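Local coordinates for N-formylglutamate amidohydrolase (Ralstonia eutropha, PDB 2Q7S), which binds a zinc ion and is probably a metal-dependent hydrolase of the N-formylglutamate amidohydrolase family, at residues A[132-135]-A[136-140]; A[139-143]-A[144-148]. All coordinates share one frame; numbering follows the deposited sequence.

Contact 1: A[132-135]-A[136-140]; sequences LTVA and EVQRR
A capping box formed by Thr133 and Glu136 starts the long helix 134-163, directly after the short strand 132-133. Thr133 is the N-cap: its OG1 accepts from Glu136 N at 3.0 Å. The hydroxyl is brought over the first turn because OG1 sits between the backbone N and the carbonyl carbon (chi1 67°). Glu136 answers with its carboxylate, and Thr133 N donates to Glu136 OE1 at 3.1 Å in a nearly straight bond that meets the oxygen from above the carboxylate plane, 41° out of it. For this the glutamate adopts an unusual first torsion, 137°, beyond which its chain is extended and crosses the Leu132 side chain at a slant, with Leu132 CB 3.7 Å from Glu136 OE1. The other oxygen, OE2, forms a salt bridge with Arg130 and a long, weak one with Arg140 NH2 (3.4 Å), an arginine that also bonds Tyr81 O and Tyr128 OH; the two arginines probably stabilise the negative charge. Leu132 places CD1 over one face of the Arg140 guanidinium and its CB 3.9 Å from Val137 CG2. Further round the turn, the Gln138 amide group packs against Val134 CG1, 3.6 Å from Gln138 NE2. The Arg139 chain folds its guanidinium back so that Ala135 O lies over the centre of one face. The regular helical bonds begin with Val137 N to Thr133 O (3.3 Å) and continue with Gln138 N to Val134 O. Reciprocal bonding of this kind, from side chain to backbone in both directions, is the hallmark of the capping box at a helix N terminus.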
loop_
_atom_site.group_PDB
_atom_site.type_symbol
_atom_site.label_atom_id
_atom_site.label_comp_id
_atom_site.label_asym_id
_atom_site.label_seq_id
_atom_site.Cartn_x
_atom_site.Cartn_y
_atom_site.Cartn_z
ATOM N N LEU A 132 11.594 2.117 22.093
ATOM C CA LEU A 132 10.542 3.127 22.049
ATOM C C LEU A 132 9.638 2.936 23.244
ATOM O O LEU A 132 9.483 1.831 23.761
ATOM C CB LEU A 132 9.759 3.083 20.724
ATOM C CG LEU A 132 10.596 2.889 19.448
ATOM C CD1 LEU A 132 9.736 3.136 18.241
ATOM C CD2 LEU A 132 11.795 3.788 19.408
ATOM N N THR A 133 9.091 4.021 23.753
ATOM C CA THR A 133 8.207 3.887 24.903
ATOM C C THR A 133 6.845 3.395 24.405
ATOM O O THR A 133 6.501 3.553 23.212
ATOM C CB THR A 133 8.065 5.186 25.720
ATOM O OG1 THR A 133 7.385 6.156 24.933
ATOM C CG2 THR A 133 9.444 5.722 26.171
ATOM N N VAL A 134 6.072 2.792 25.299
ATOM C CA VAL A 134 4.680 2.451 24.981
ATOM C C VAL A 134 3.921 3.720 24.538
ATOM O O VAL A 134 3.304 3.756 23.465
ATOM C CB VAL A 134 4.017 1.722 26.150
ATOM C CG1 VAL A 134 2.462 1.642 25.994
ATOM C CG2 VAL A 134 4.585 0.341 26.260
ATOM N N ALA A 135 4.040 4.780 25.343
ATOM C CA ALA A 135 3.394 6.072 25.101
ATOM C C ALA A 135 3.698 6.632 23.728
ATOM O O ALA A 135 2.811 7.130 23.049
ATOM C CB ALA A 135 3.785 7.094 26.257
ATOM N N GLU A 136 4.960 6.538 23.297
ATOM C CA GLU A 136 5.400 7.083 22.042
ATOM C C GLU A 136 4.755 6.365 20.845
ATOM O O GLU A 136 4.293 6.989 19.873
ATOM C CB GLU A 136 6.938 7.067 22.023
ATOM C CG GLU A 136 7.604 6.633 20.791
ATOM C CD GLU A 136 9.129 6.745 20.893
ATOM O OE1 GLU A 136 9.691 6.553 22.014
ATOM O OE2 GLU A 136 9.736 7.022 19.829
ATOM N N VAL A 137 4.670 5.045 20.935
ATOM C CA VAL A 137 4.077 4.277 19.905
ATOM C C VAL A 137 2.559 4.518 19.913
ATOM O O VAL A 137 1.951 4.709 18.875
ATOM C CB VAL A 137 4.470 2.781 20.093
ATOM C CG1 VAL A 137 3.639 1.842 19.187
ATOM C CG2 VAL A 137 5.983 2.647 19.821
ATOM N N GLN A 138 1.960 4.602 21.093
ATOM C CA GLN A 138 0.549 4.887 21.155
ATOM C C GLN A 138 0.240 6.199 20.431
ATOM O O GLN A 138 -0.731 6.274 19.715
ATOM C CB GLN A 138 0.074 4.910 22.600
ATOM C CG GLN A 138 -0.080 3.494 23.216
ATOM C CD GLN A 138 -0.333 3.543 24.690
ATOM O OE1 GLN A 138 0.035 4.517 25.341
ATOM N NE2 GLN A 138 -0.976 2.491 25.245
ATOM N N ARG A 139 1.079 7.227 20.602
ATOM C CA ARG A 139 0.843 8.528 19.991
ATOM C C ARG A 139 0.980 8.497 18.487
ATOM O O ARG A 139 0.154 9.091 17.753
ATOM C CB ARG A 139 1.721 9.597 20.655
ATOM C CG ARG A 139 1.235 9.927 22.054
ATOM C CD ARG A 139 1.865 11.201 22.588
ATOM N NE ARG A 139 3.275 11.011 22.889
ATOM C CZ ARG A 139 3.762 10.653 24.072
ATOM N NH1 ARG A 139 2.948 10.447 25.102
ATOM N NH2 ARG A 139 5.071 10.503 24.214
ATOM N N ARG A 140 1.976 7.754 17.988
ATOM C CA ARG A 140 2.027 7.472 16.540
ATOM C C ARG A 140 0.717 6.892 16.060
ATOM O O ARG A 140 0.164 7.337 15.031
ATOM C CB ARG A 140 3.182 6.503 16.121
ATOM C CG ARG A 140 4.533 7.070 16.452
ATOM C CD ARG A 140 5.638 6.279 15.862
ATOM N NE ARG A 140 6.941 6.704 16.389
ATOM C CZ ARG A 140 8.096 6.240 15.929
ATOM N NH1 ARG A 140 8.093 5.351 14.947
ATOM N NH2 ARG A 140 9.241 6.633 16.465
#

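Contact 2: A[139-143]-A[144-148]; sequences RRINR and YYRPY
Within helix 134-163 the regular bond from Tyr144 N to Arg140 O (3.0 Å) is followed by a wider pi-type turn, in which Arg146 N reaches Ile141 O at 2.9 Å, and the two short axes diverge by 27°. The same Arg140 O also takes a weak bond from Tyr145 N. Pro147 accompanies the kink: lacking an N-H, it places Pro147 CD 3.2 Å from Asn142 O and Pro147 CG near Arg143 O. Tyr144 turns its ring so that Arg140 O lies at the edge, in the ring plane, while Arg143 CB approaches Tyr144 CD2 at 3.6 Å; beyond, the ring meets Tyr81 edge-to-face. Tyr145 has CG anti to the backbone N (chi1 -175°), which carries its ring away from residues 139-143, where Tyr145 OH is hydrogen-bonded to Arg86 O and the ring stacks with that of His149. On the exposed side, Arg146 runs extended beside Asn142, and Ile141 CG2 sits over one face of its guanidinium, toward the rim. The planes of the Asn142 amide and the Arg146 guanidinium are 30° apart, and Arg146 NE donates to Asn142 OD1 (2.9 Å) within the guanidinium plane. A water bridges the pair, donating to Asn142 OD1 and accepting from Arg146 NH2, 3.0 Å from each.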
loop_
_atom_site.group_PDB
_atom_site.type_symbol
_atom_site.label_atom_id
_atom_site.label_comp_id
_atom_site.label_asym_id
_atom_site.label_seq_id
_atom_site.Cartn_x
_atom_site.Cartn_y
_atom_site.Cartn_z
ATOM N N ARG A 139 1.079 7.227 20.602
ATOM C CA ARG A 139 0.843 8.528 19.991
ATOM C C ARG A 139 0.980 8.497 18.487
ATOM O O ARG A 139 0.154 9.091 17.753
ATOM C CB ARG A 139 1.721 9.597 20.655
ATOM C CG ARG A 139 1.235 9.927 22.054
ATOM C CD ARG A 139 1.865 11.201 22.588
ATOM N NE ARG A 139 3.275 11.011 22.889
ATOM C CZ ARG A 139 3.762 10.653 24.072
ATOM N NH1 ARG A 139 2.948 10.447 25.102
ATOM N NH2 ARG A 139 5.071 10.503 24.214
ATOM N N ARG A 140 1.976 7.754 17.988
ATOM C CA ARG A 140 2.027 7.472 16.540
ATOM C C ARG A 140 0.717 6.892 16.060
ATOM O O ARG A 140 0.164 7.337 15.031
ATOM C CB ARG A 140 3.182 6.503 16.121
ATOM C CG ARG A 140 4.533 7.070 16.452
ATOM C CD ARG A 140 5.638 6.279 15.862
ATOM N NE ARG A 140 6.941 6.704 16.389
ATOM C CZ ARG A 140 8.096 6.240 15.929
ATOM N NH1 ARG A 140 8.093 5.351 14.947
ATOM N NH2 ARG A 140 9.241 6.633 16.465
ATOM N N ILE A 141 0.249 5.872 16.759
ATOM C CA ILE A 141 -0.990 5.205 16.359
ATOM C C ILE A 141 -2.152 6.189 16.317
ATOM O O ILE A 141 -2.850 6.225 15.335
ATOM C CB ILE A 141 -1.348 3.991 17.252
ATOM C CG1 ILE A 141 -0.356 2.846 17.036
ATOM C CG2 ILE A 141 -2.791 3.496 16.920
ATOM C CD1 ILE A 141 -0.352 1.743 18.107
ATOM N N ASN A 142 -2.333 7.013 17.367
ATOM C CA ASN A 142 -3.462 7.940 17.421
ATOM C C ASN A 142 -3.422 9.059 16.372
ATOM O O ASN A 142 -4.439 9.391 15.778
ATOM C CB ASN A 142 -3.581 8.559 18.831
ATOM C CG ASN A 142 -3.913 7.544 19.868
ATOM O OD1 ASN A 142 -4.457 6.491 19.537
ATOM N ND2 ASN A 142 -3.589 7.835 21.130
ATOM N N ARG A 143 -2.243 9.652 16.183
ATOM C CA ARG A 143 -2.095 10.803 15.335
ATOM C C ARG A 143 -2.023 10.477 13.846
ATOM O O ARG A 143 -2.440 11.299 13.054
ATOM C CB ARG A 143 -0.846 11.592 15.714
ATOM C CG ARG A 143 -0.819 12.051 17.133
ATOM C CD ARG A 143 0.639 12.439 17.544
ATOM N NE ARG A 143 0.712 13.003 18.880
ATOM C CZ ARG A 143 1.837 13.386 19.481
ATOM N NH1 ARG A 143 3.008 13.256 18.868
ATOM N NH2 ARG A 143 1.790 13.890 20.708
ATOM N N TYR A 144 -1.462 9.320 13.465
ATOM C CA TYR A 144 -1.209 9.016 12.085
ATOM C C TYR A 144 -1.995 7.790 11.591
ATOM O O TYR A 144 -2.707 7.855 10.589
ATOM C CB TYR A 144 0.302 8.890 11.811
ATOM C CG TYR A 144 1.102 10.090 12.193
ATOM C CD1 TYR A 144 1.325 11.118 11.303
ATOM C CD2 TYR A 144 1.623 10.220 13.476
ATOM C CE1 TYR A 144 2.055 12.218 11.675
ATOM C CE2 TYR A 144 2.349 11.322 13.845
ATOM C CZ TYR A 144 2.561 12.299 12.952
ATOM O OH TYR A 144 3.284 13.369 13.334
ATOM N N TYR A 145 -1.892 6.680 12.278
ATOM C CA TYR A 145 -2.537 5.448 11.822
ATOM C C TYR A 145 -4.058 5.489 11.871
ATOM O O TYR A 145 -4.728 5.156 10.881
ATOM C CB TYR A 145 -2.034 4.291 12.689
ATOM C CG TYR A 145 -2.515 2.913 12.284
ATOM C CD1 TYR A 145 -3.774 2.443 12.644
ATOM C CD2 TYR A 145 -1.686 2.061 11.596
ATOM C CE1 TYR A 145 -4.177 1.141 12.298
ATOM C CE2 TYR A 145 -2.082 0.782 11.275
ATOM C CZ TYR A 145 -3.314 0.355 11.575
ATOM O OH TYR A 145 -3.643 -0.959 11.232
ATOM N N ARG A 146 -4.608 5.874 13.025
ATOM C CA ARG A 146 -6.053 5.822 13.215
ATOM C C ARG A 146 -6.809 6.729 12.230
ATOM O O ARG A 146 -7.787 6.312 11.642
ATOM C CB ARG A 146 -6.422 6.122 14.662
ATOM C CG ARG A 146 -6.029 4.990 15.678
ATOM C CD ARG A 146 -6.771 5.198 17.001
ATOM N NE ARG A 146 -6.094 4.535 18.096
ATOM C CZ ARG A 146 -6.256 3.261 18.433
ATOM N NH1 ARG A 146 -7.044 2.486 17.736
ATOM N NH2 ARG A 146 -5.589 2.769 19.461
ATOM N N PRO A 147 -6.368 7.990 12.051
ATOM C CA PRO A 147 -6.980 8.820 11.007
ATOM C C PRO A 147 -6.914 8.247 9.620
ATOM O O PRO A 147 -7.924 8.276 8.903
ATOM C CB PRO A 147 -6.180 10.120 11.097
ATOM C CG PRO A 147 -5.725 10.170 12.437
ATOM C CD PRO A 147 -5.383 8.766 12.799
ATOM N N TYR A 148 -5.727 7.759 9.224
ATOM C CA TYR A 148 -5.578 7.106 7.957
ATOM C C TYR A 148 -6.576 5.966 7.838
ATOM O O TYR A 148 -7.336 5.880 6.856
ATOM C CB TYR A 148 -4.149 6.584 7.762
ATOM C CG TYR A 148 -3.933 5.927 6.406
ATOM C CD1 TYR A 148 -3.520 6.673 5.320
ATOM C CD2 TYR A 148 -4.168 4.566 6.215
ATOM C CE1 TYR A 148 -3.338 6.085 4.068
ATOM C CE2 TYR A 148 -3.936 3.975 4.986
ATOM C CZ TYR A 148 -3.557 4.749 3.910
ATOM O OH TYR A 148 -3.345 4.188 2.661
HETATM O O HOH W 1 -3.275 4.102 20.816
#

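From the N terminus, the chain lays down strands 14-17, 26-30 and 71-75 of the main mixed sheet before strand 132-133, which pairs in parallel with strand 96-97; the other four come after helix 134-163. Contact 1 marks the passage from strand 132-133 into that helix, and contact 2 follows about two turns on. Neither closes a long loop: both are local, and they overlap in sequence at Arg139 and Arg140 without nesting or crossing. Arg140 connects them, its side chain turned back toward the helix start and its carbonyl serving the next turn. At the C-terminal end of contact 2, Pro147 and Tyr148 touch strand 14-17, and Tyr148 also touches strand 71-75, tying the helix to the main mixed sheet.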